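Local coordinates for protein lipase aflb (Neosartorya fumigata, PDB 6IDY) that probably hydrolyses ester bonds of lipids as a serine lipase of the alpha/beta-hydrolase fold, and carries a bound calcium ion, at residues 258-263 and 316-321; 322-325 and 330-333; 344-349 and 367-372. One frame throughout, in Å; residues are numbered along the deposited sequence.

Overall arrangement
All three contacts involve buried residues, but interaction 1 lies deepest, its centre about 9 Å from that of the chain, against about 15 and 16 Å for interactions 2 and 3. Interactions 1 and 2 adjoin, their centres about 7 Å apart, and share the loop between strands 310-314 and 341-345; interaction 3 follows where that loop ends, at the edge strand. Chemistry changes with place: interaction 1 joins a water-bridged polar pair to a D262-V321 contact, in the segments that follow two neighbouring strands, interaction 2 pairs a backbone hydrogen bond with a methionine contact, and interaction 3 is methyl packing on a helix-capping asparagine and the leucine beside it. Bonds from T316 to H345 and Q347 join interactions 1 and 3.

Interaction 1. Residues 258-263 and 316-321; sequences AISPDF and TFDEIV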
loop_
_atom_site.group_PDB
_atom_site.type_symbol
_atom_site.label_atom_id
_atom_site.label_comp_id
_atom_site.label_asym_id
_atom_site.label_seq_id
_atom_site.Cartn_x
_atom_site.Cartn_y
_atom_site.Cartn_z
ATOM N N ALA A 258 -6.329 6.967 -1.010
ATOM C CA ALA A 258 -6.064 5.753 -0.254
ATOM C C ALA A 258 -6.623 4.501 -0.918
ATOM O O ALA A 258 -7.838 4.307 -0.982
ATOM C CB ALA A 258 -6.584 5.908 1.166
ATOM N N ILE A 259 -5.711 3.661 -1.435
ATOM C CA ILE A 259 -6.036 2.395 -2.105
ATOM C C ILE A 259 -6.069 1.291 -1.052
ATOM O O ILE A 259 -5.089 1.112 -0.320
ATOM C CB ILE A 259 -5.024 2.082 -3.249
ATOM C CG1 ILE A 259 -4.761 3.325 -4.171
ATOM C CG2 ILE A 259 -5.430 0.841 -4.043
ATOM C CD1 ILE A 259 -6.010 3.945 -4.954
ATOM N N SER A 260 -7.215 0.573 -0.963
ATOM C CA SER A 260 -7.480 -0.525 -0.013
ATOM C C SER A 260 -7.039 -0.143 1.411
ATOM O O SER A 260 -6.271 -0.896 2.022
ATOM C CB SER A 260 -6.775 -1.808 -0.466
ATOM O OG SER A 260 -7.228 -2.213 -1.745
ATOM N N PRO A 261 -7.451 1.035 1.951
ATOM C CA PRO A 261 -6.977 1.409 3.288
ATOM C C PRO A 261 -7.705 0.690 4.406
ATOM O O PRO A 261 -8.912 0.493 4.337
ATOM C CB PRO A 261 -7.220 2.911 3.328
ATOM C CG PRO A 261 -8.439 3.098 2.471
ATOM C CD PRO A 261 -8.376 2.058 1.405
ATOM N N ASP A 262 -6.966 0.315 5.451
ATOM C CA ASP A 262 -7.556 -0.366 6.599
ATOM C C ASP A 262 -7.575 0.579 7.795
ATOM O O ASP A 262 -6.919 0.332 8.808
ATOM C CB ASP A 262 -6.843 -1.707 6.873
ATOM C CG ASP A 262 -5.371 -1.620 7.214
ATOM O OD1 ASP A 262 -4.665 -0.776 6.610
ATOM O OD2 ASP A 262 -4.921 -2.397 8.076
ATOM N N PHE A 263 -8.357 1.671 7.680
ATOM C CA PHE A 263 -8.470 2.706 8.720
ATOM C C PHE A 263 -9.030 2.197 10.037
ATOM O O PHE A 263 -8.889 2.879 11.054
ATOM C CB PHE A 263 -9.254 3.936 8.232
ATOM C CG PHE A 263 -8.602 4.679 7.093
ATOM C CD1 PHE A 263 -7.347 5.260 7.247
ATOM C CD2 PHE A 263 -9.263 4.848 5.883
ATOM C CE1 PHE A 263 -6.750 5.961 6.195
ATOM C CE2 PHE A 263 -8.687 5.596 4.852
ATOM C CZ PHE A 263 -7.425 6.123 5.005
ATOM N N THR A 316 -14.829 -5.426 -2.240
ATOM C CA THR A 316 -15.441 -6.533 -1.487
ATOM C C THR A 316 -14.498 -7.756 -1.509
ATOM O O THR A 316 -14.399 -8.481 -0.518
ATOM C CB THR A 316 -16.805 -6.892 -2.128
ATOM O OG1 THR A 316 -17.723 -5.837 -1.864
ATOM C CG2 THR A 316 -17.406 -8.217 -1.603
ATOM N N PHE A 317 -13.795 -7.956 -2.639
ATOM C CA PHE A 317 -12.921 -9.109 -2.870
ATOM C C PHE A 317 -11.525 -8.954 -2.265
ATOM O O PHE A 317 -10.614 -9.713 -2.604
ATOM C CB PHE A 317 -12.885 -9.453 -4.366
ATOM C CG PHE A 317 -14.272 -9.792 -4.868
ATOM C CD1 PHE A 317 -14.870 -11.006 -4.542
ATOM C CD2 PHE A 317 -15.003 -8.873 -5.611
ATOM C CE1 PHE A 317 -16.170 -11.297 -4.958
ATOM C CE2 PHE A 317 -16.298 -9.173 -6.048
ATOM C CZ PHE A 317 -16.874 -10.378 -5.714
ATOM N N ASP A 318 -11.384 -8.029 -1.298
ATOM C CA ASP A 318 -10.141 -7.823 -0.553
ATOM C C ASP A 318 -9.918 -9.076 0.324
ATOM O O ASP A 318 -10.739 -9.373 1.188
ATOM C CB ASP A 318 -10.263 -6.561 0.327
ATOM C CG ASP A 318 -8.950 -6.066 0.887
ATOM O OD1 ASP A 318 -8.197 -6.887 1.457
ATOM O OD2 ASP A 318 -8.683 -4.859 0.779
ATOM N N GLU A 319 -8.830 -9.819 0.069
ATOM C CA GLU A 319 -8.492 -11.064 0.775
ATOM C C GLU A 319 -7.685 -10.840 2.067
ATOM O O GLU A 319 -7.381 -11.799 2.779
ATOM C CB GLU A 319 -7.764 -12.033 -0.192
ATOM C CG GLU A 319 -6.269 -11.782 -0.375
ATOM C CD GLU A 319 -5.811 -10.625 -1.247
ATOM O OE1 GLU A 319 -6.640 -9.774 -1.644
ATOM O OE2 GLU A 319 -4.596 -10.573 -1.533
ATOM N N ILE A 320 -7.325 -9.584 2.350
ATOM C CA ILE A 320 -6.502 -9.198 3.502
ATOM C C ILE A 320 -7.325 -8.501 4.572
ATOM O O ILE A 320 -7.187 -8.802 5.757
ATOM C CB ILE A 320 -5.330 -8.263 3.039
ATOM C CG1 ILE A 320 -4.489 -8.863 1.866
ATOM C CG2 ILE A 320 -4.448 -7.833 4.214
ATOM C CD1 ILE A 320 -3.747 -10.105 2.092
ATOM N N VAL A 321 -8.125 -7.521 4.146
ATOM C CA VAL A 321 -8.920 -6.663 5.017
ATOM C C VAL A 321 -10.391 -6.967 4.878
ATOM O O VAL A 321 -10.912 -7.012 3.766
ATOM C CB VAL A 321 -8.618 -5.156 4.750
ATOM C CG1 VAL A 321 -9.391 -4.244 5.706
ATOM C CG2 VAL A 321 -7.116 -4.864 4.813
HETATM O O HOH W 1 -9.809 -3.147 -1.023
#
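With CG placed opposite its own backbone N (chi1 -166°), D318 extends its carboxylate toward S260, whose OG is swung away from its carbonyl carbon (chi1 -60°). The two polar ends do not bond directly, since D318 OD2 lies 3.9 Å from S260 OG; D318 OD2 also packs on S260 CB at 3.8 Å. A water spans the gap, donating to S260 OG at 2.8 Å and to D318 OD2 at 2.7 Å. H361 joins the same pair, its ND1 bonded to D318 OD2 and its backbone O to S260 OG. The other carboxylate oxygen serves its own loop: V321 N reaches D318 OD1 at 2.8 Å (N-H...O 173°) from above the carboxylate plane, and I320 N meets D318 OD1 at 3.0 Å. This Asx turn and Asx motif restrain the rotation of the carboxylate. An apolar touch lies alongside, where D262 CB sits in the fork of V321, 3.8 Å from both CG1 and CG2, while D262 OD2 bonds to Q288. An aspartate in the loop after strand 310-314, bonded to a later histidine, is consistent with the acid-histidine pair of an alpha/beta-hydrolase catalytic triad, with S233 probably the nucleophile.

Interaction 2. Residues 322-325 and 330-333; sequences QPMS and SAIL
P323 and S330 are joined by the one hydrogen bond across this contact: S330 N donates to P323 O at 2.9 Å, nearly straight at the hydrogen (171°), and the donor is tilted 22° from the carbonyl plane. S330 CB rests near the same oxygen, 3.7 Å from P323 O. Next to this bond the side chain of M324 supplies the apolar half. Its sulfur meets the methyl of A331, with M324 SD 3.8 Å from A331 CB, and its terminal methyl follows at 4.0 Å between M324 CE and A331 CB. The methionine gets there by bending: M324 does not set out toward 330-333, but chi2 (-59°) and chi3 turn the sulfur and methyl toward A331.

One shell out, Q322 curls its amide over the start of the loop. Q322 OE1 accepts from M324 N at 2.9 Å, the donor standing well above the carbonyl plane, while Q322 NE2 donates to D318 O. The Q322 amide is thus held at both ends, and it spans the cis peptide bond before P323. On the 330-333 side, S330 OG is bonded to G265 O and H264 N, which ties the donor residue, S330, to the chain just beyond 258-263. Y314 of strand 310-314 lies against M324, A331 and I332, and W290 touches P323.

The P323-S330 bond therefore closes a short loop within the long connection from strand 310-314 to strand 341-345, which has no regular helix here. D318 lies early in that connection, and the arrangement is consistent with the acid-bearing loop of an alpha/beta-hydrolase fold.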
loop_
_atom_site.group_PDB
_atom_site.type_symbol
_atom_site.label_atom_id
_atom_site.label_comp_id
_atom_site.label_asym_id
_atom_site.label_seq_id
_atom_site.Cartn_x
_atom_site.Cartn_y
_atom_site.Cartn_z
ATOM N N GLN A 322 -11.060 -7.174 6.017
ATOM C CA GLN A 322 -12.499 -7.361 6.077
ATOM C C GLN A 322 -13.041 -6.754 7.370
ATOM O O GLN A 322 -12.385 -6.853 8.406
ATOM C CB GLN A 322 -12.938 -8.827 5.927
ATOM C CG GLN A 322 -13.161 -9.326 4.478
ATOM C CD GLN A 322 -13.778 -8.394 3.435
ATOM O OE1 GLN A 322 -14.904 -7.870 3.576
ATOM N NE2 GLN A 322 -13.056 -8.214 2.328
ATOM N N PRO A 323 -14.231 -6.126 7.338
ATOM C CA PRO A 323 -15.102 -5.912 6.170
ATOM C C PRO A 323 -14.599 -4.793 5.244
ATOM O O PRO A 323 -14.036 -3.793 5.712
ATOM C CB PRO A 323 -16.457 -5.593 6.813
ATOM C CG PRO A 323 -16.093 -4.873 8.065
ATOM C CD PRO A 323 -14.820 -5.545 8.559
ATOM N N MET A 324 -14.757 -5.003 3.926
ATOM C CA MET A 324 -14.420 -4.029 2.883
ATOM C C MET A 324 -15.627 -3.771 1.966
ATOM O O MET A 324 -15.478 -3.482 0.780
ATOM C CB MET A 324 -13.149 -4.418 2.102
ATOM C CG MET A 324 -11.860 -4.033 2.798
ATOM S SD MET A 324 -11.653 -2.269 3.140
ATOM C CE MET A 324 -10.007 -2.028 2.514
ATOM N N SER A 325 -16.828 -3.888 2.544
ATOM C CA SER A 325 -18.134 -3.617 1.934
ATOM C C SER A 325 -19.079 -3.242 3.074
ATOM O O SER A 325 -18.754 -3.476 4.243
ATOM C CB SER A 325 -18.663 -4.847 1.193
ATOM O OG SER A 325 -19.155 -5.840 2.076
ATOM N N SER A 330 -13.773 -1.011 6.618
ATOM C CA SER A 330 -12.556 -0.477 7.230
ATOM C C SER A 330 -12.007 0.762 6.517
ATOM O O SER A 330 -11.367 1.608 7.144
ATOM C CB SER A 330 -11.482 -1.556 7.280
ATOM O OG SER A 330 -10.405 -1.110 8.081
ATOM N N ALA A 331 -12.259 0.861 5.216
ATOM C CA ALA A 331 -11.774 1.953 4.384
ATOM C C ALA A 331 -12.518 3.262 4.545
ATOM O O ALA A 331 -12.009 4.294 4.123
ATOM C CB ALA A 331 -11.802 1.522 2.935
ATOM N N ILE A 332 -13.712 3.236 5.142
ATOM C CA ILE A 332 -14.549 4.427 5.268
ATOM C C ILE A 332 -13.999 5.446 6.265
ATOM O O ILE A 332 -13.670 5.101 7.396
ATOM C CB ILE A 332 -16.035 4.050 5.579
ATOM C CG1 ILE A 332 -16.678 3.287 4.388
ATOM C CG2 ILE A 332 -16.882 5.289 5.987
ATOM C CD1 ILE A 332 -18.066 2.595 4.712
ATOM N N LEU A 333 -13.927 6.708 5.828
ATOM C CA LEU A 333 -13.600 7.832 6.688
ATOM C C LEU A 333 -14.815 8.732 6.726
ATOM O O LEU A 333 -15.501 8.911 5.711
ATOM C CB LEU A 333 -12.376 8.637 6.215
ATOM C CG LEU A 333 -10.992 8.001 6.435
ATOM C CD1 LEU A 333 -9.897 8.909 5.919
ATOM C CD2 LEU A 333 -10.739 7.645 7.912
#

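Interaction 3. Residues 344-349 and 367-372; sequences NHLQTI and NPLAWA
L346 lays its two branches over one face of the N367 amide, and this is the tight part of the contact. L346 CD1 stands 3.4 Å from N367 ND2 and L346 CD2 3.4 Å from N367 OD1, which puts one methyl above each polar atom. Bonds at both ends fix the rotation of the amide, so that its face is turned to the leucine. N367 OD1 accepts from A370 N at 3.1 Å, in the carbonyl plane and on a lone pair, with a weak bond from L369 N, while N367 ND2 donates to A355 O. With CG opposite the backbone N (chi1 -178°), N367 reaches round as the N-cap of helix 368-379. The same leucine also touches L369, with L346 CD2 lying 3.8 Å from L369 CD2.

In the fold, edge strand 341-345 runs straight into the short helix 346-349, which meets the start of the helix following H361. In an alpha/beta hydrolase such a helix packs against the central sheet, and here A370 and L346 both touch I313 of strand 310-314. Helix 368-379 also carries A377, one of the calcium ligands.

Farther along the short helix the packing thins. I349, itself partly exposed, crosses L369 at about a right angle, I349 CG2 meeting L369 CD2 at 3.8 Å, and L391 of helix 391-396 touches both residues. T348 is exposed on the far side, where its OG1 shares a 2.7 Å hydrogen bond with H345 ND1 in the plane of the imidazole, and H345 NE2 pairs with T316 OG1.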
loop_
_atom_site.group_PDB
_atom_site.type_symbol
_atom_site.label_atom_id
_atom_site.label_comp_id
_atom_site.label_asym_id
_atom_site.label_seq_id
_atom_site.Cartn_x
_atom_site.Cartn_y
_atom_site.Cartn_z
ATOM N N ASN A 344 -15.175 5.199 -1.938
ATOM C CA ASN A 344 -15.462 4.565 -3.209
ATOM C C ASN A 344 -15.325 3.047 -3.206
ATOM O O ASN A 344 -14.229 2.502 -3.340
ATOM C CB ASN A 344 -14.602 5.225 -4.300
ATOM C CG ASN A 344 -14.725 6.739 -4.283
ATOM O OD1 ASN A 344 -15.687 7.320 -4.799
ATOM N ND2 ASN A 344 -13.770 7.412 -3.656
ATOM N N HIS A 345 -16.478 2.371 -3.068
ATOM C CA HIS A 345 -16.598 0.916 -3.071
ATOM C C HIS A 345 -16.792 0.477 -4.516
ATOM O O HIS A 345 -17.793 0.842 -5.142
ATOM C CB HIS A 345 -17.781 0.485 -2.190
ATOM C CG HIS A 345 -17.952 -0.997 -2.066
ATOM N ND1 HIS A 345 -19.168 -1.606 -2.314
ATOM C CD2 HIS A 345 -17.052 -1.946 -1.718
ATOM C CE1 HIS A 345 -18.978 -2.892 -2.091
ATOM N NE2 HIS A 345 -17.719 -3.141 -1.727
ATOM N N LEU A 346 -15.814 -0.278 -5.060
ATOM C CA LEU A 346 -15.833 -0.738 -6.459
ATOM C C LEU A 346 -17.131 -1.408 -6.876
ATOM O O LEU A 346 -17.675 -1.072 -7.922
ATOM C CB LEU A 346 -14.656 -1.686 -6.776
ATOM C CG LEU A 346 -13.230 -1.214 -6.516
ATOM C CD1 LEU A 346 -12.247 -2.266 -6.989
ATOM C CD2 LEU A 346 -12.930 0.091 -7.233
ATOM N N GLN A 347 -17.619 -2.350 -6.053
ATOM C CA GLN A 347 -18.810 -3.165 -6.306
ATOM C C GLN A 347 -20.130 -2.390 -6.161
ATOM O O GLN A 347 -21.178 -2.916 -6.527
ATOM C CB GLN A 347 -18.797 -4.444 -5.444
ATOM C CG GLN A 347 -17.683 -5.449 -5.813
ATOM C CD GLN A 347 -16.285 -5.000 -5.417
ATOM O OE1 GLN A 347 -16.091 -4.260 -4.444
ATOM N NE2 GLN A 347 -15.276 -5.437 -6.162
ATOM N N THR A 348 -20.080 -1.139 -5.675
ATOM C CA THR A 348 -21.253 -0.264 -5.593
ATOM C C THR A 348 -21.263 0.624 -6.841
ATOM O O THR A 348 -22.222 0.577 -7.606
ATOM C CB THR A 348 -21.256 0.560 -4.285
ATOM O OG1 THR A 348 -21.430 -0.315 -3.178
ATOM C CG2 THR A 348 -22.360 1.611 -4.258
ATOM N N ILE A 349 -20.200 1.431 -7.034
ATOM C CA ILE A 349 -20.057 2.364 -8.160
ATOM C C ILE A 349 -20.088 1.635 -9.511
ATOM O O ILE A 349 -20.774 2.097 -10.427
ATOM C CB ILE A 349 -18.809 3.275 -7.989
ATOM C CG1 ILE A 349 -18.899 4.092 -6.679
ATOM C CG2 ILE A 349 -18.607 4.200 -9.203
ATOM C CD1 ILE A 349 -17.596 4.596 -6.180
ATOM N N ASN A 367 -7.029 -1.183 -10.770
ATOM C CA ASN A 367 -8.452 -1.026 -11.083
ATOM C C ASN A 367 -8.718 0.267 -11.898
ATOM O O ASN A 367 -8.230 1.331 -11.511
ATOM C CB ASN A 367 -9.312 -1.085 -9.817
ATOM C CG ASN A 367 -10.778 -0.976 -10.118
ATOM O OD1 ASN A 367 -11.327 0.119 -10.221
ATOM N ND2 ASN A 367 -11.435 -2.105 -10.310
ATOM N N PRO A 368 -9.490 0.199 -13.015
ATOM C CA PRO A 368 -9.715 1.411 -13.830
ATOM C C PRO A 368 -10.469 2.532 -13.126
ATOM O O PRO A 368 -10.165 3.698 -13.376
ATOM C CB PRO A 368 -10.462 0.892 -15.059
ATOM C CG PRO A 368 -11.019 -0.405 -14.652
ATOM C CD PRO A 368 -10.122 -0.988 -13.631
ATOM N N LEU A 369 -11.427 2.186 -12.244
ATOM C CA LEU A 369 -12.179 3.169 -11.462
ATOM C C LEU A 369 -11.250 3.839 -10.439
ATOM O O LEU A 369 -11.305 5.060 -10.293
ATOM C CB LEU A 369 -13.417 2.540 -10.787
ATOM C CG LEU A 369 -14.261 3.451 -9.875
ATOM C CD1 LEU A 369 -15.017 4.527 -10.673
ATOM C CD2 LEU A 369 -15.203 2.638 -9.002
ATOM N N ALA A 370 -10.355 3.050 -9.790
ATOM C CA ALA A 370 -9.374 3.579 -8.831
ATOM C C ALA A 370 -8.516 4.671 -9.492
ATOM O O ALA A 370 -8.350 5.748 -8.919
ATOM C CB ALA A 370 -8.490 2.459 -8.304
ATOM N N TRP A 371 -8.033 4.404 -10.718
ATOM C CA TRP A 371 -7.231 5.326 -11.534
ATOM C C TRP A 371 -8.010 6.562 -11.956
ATOM O O TRP A 371 -7.497 7.670 -11.810
ATOM C CB TRP A 371 -6.677 4.603 -12.762
ATOM C CG TRP A 371 -5.424 3.853 -12.452
ATOM C CD1 TRP A 371 -5.309 2.719 -11.698
ATOM C CD2 TRP A 371 -4.094 4.232 -12.820
ATOM N NE1 TRP A 371 -3.987 2.357 -11.591
ATOM C CE2 TRP A 371 -3.218 3.260 -12.285
ATOM C CE3 TRP A 371 -3.552 5.297 -13.569
ATOM C CZ2 TRP A 371 -1.829 3.331 -12.456
ATOM C CZ3 TRP A 371 -2.176 5.354 -13.754
ATOM C CH2 TRP A 371 -1.330 4.389 -13.190
ATOM N N ALA A 372 -9.253 6.375 -12.453
ATOM C CA ALA A 372 -10.120 7.473 -12.879
ATOM C C ALA A 372 -10.446 8.393 -11.693
ATOM O O ALA A 372 -10.474 9.611 -11.858
ATOM C CB ALA A 372 -11.393 6.926 -13.505
#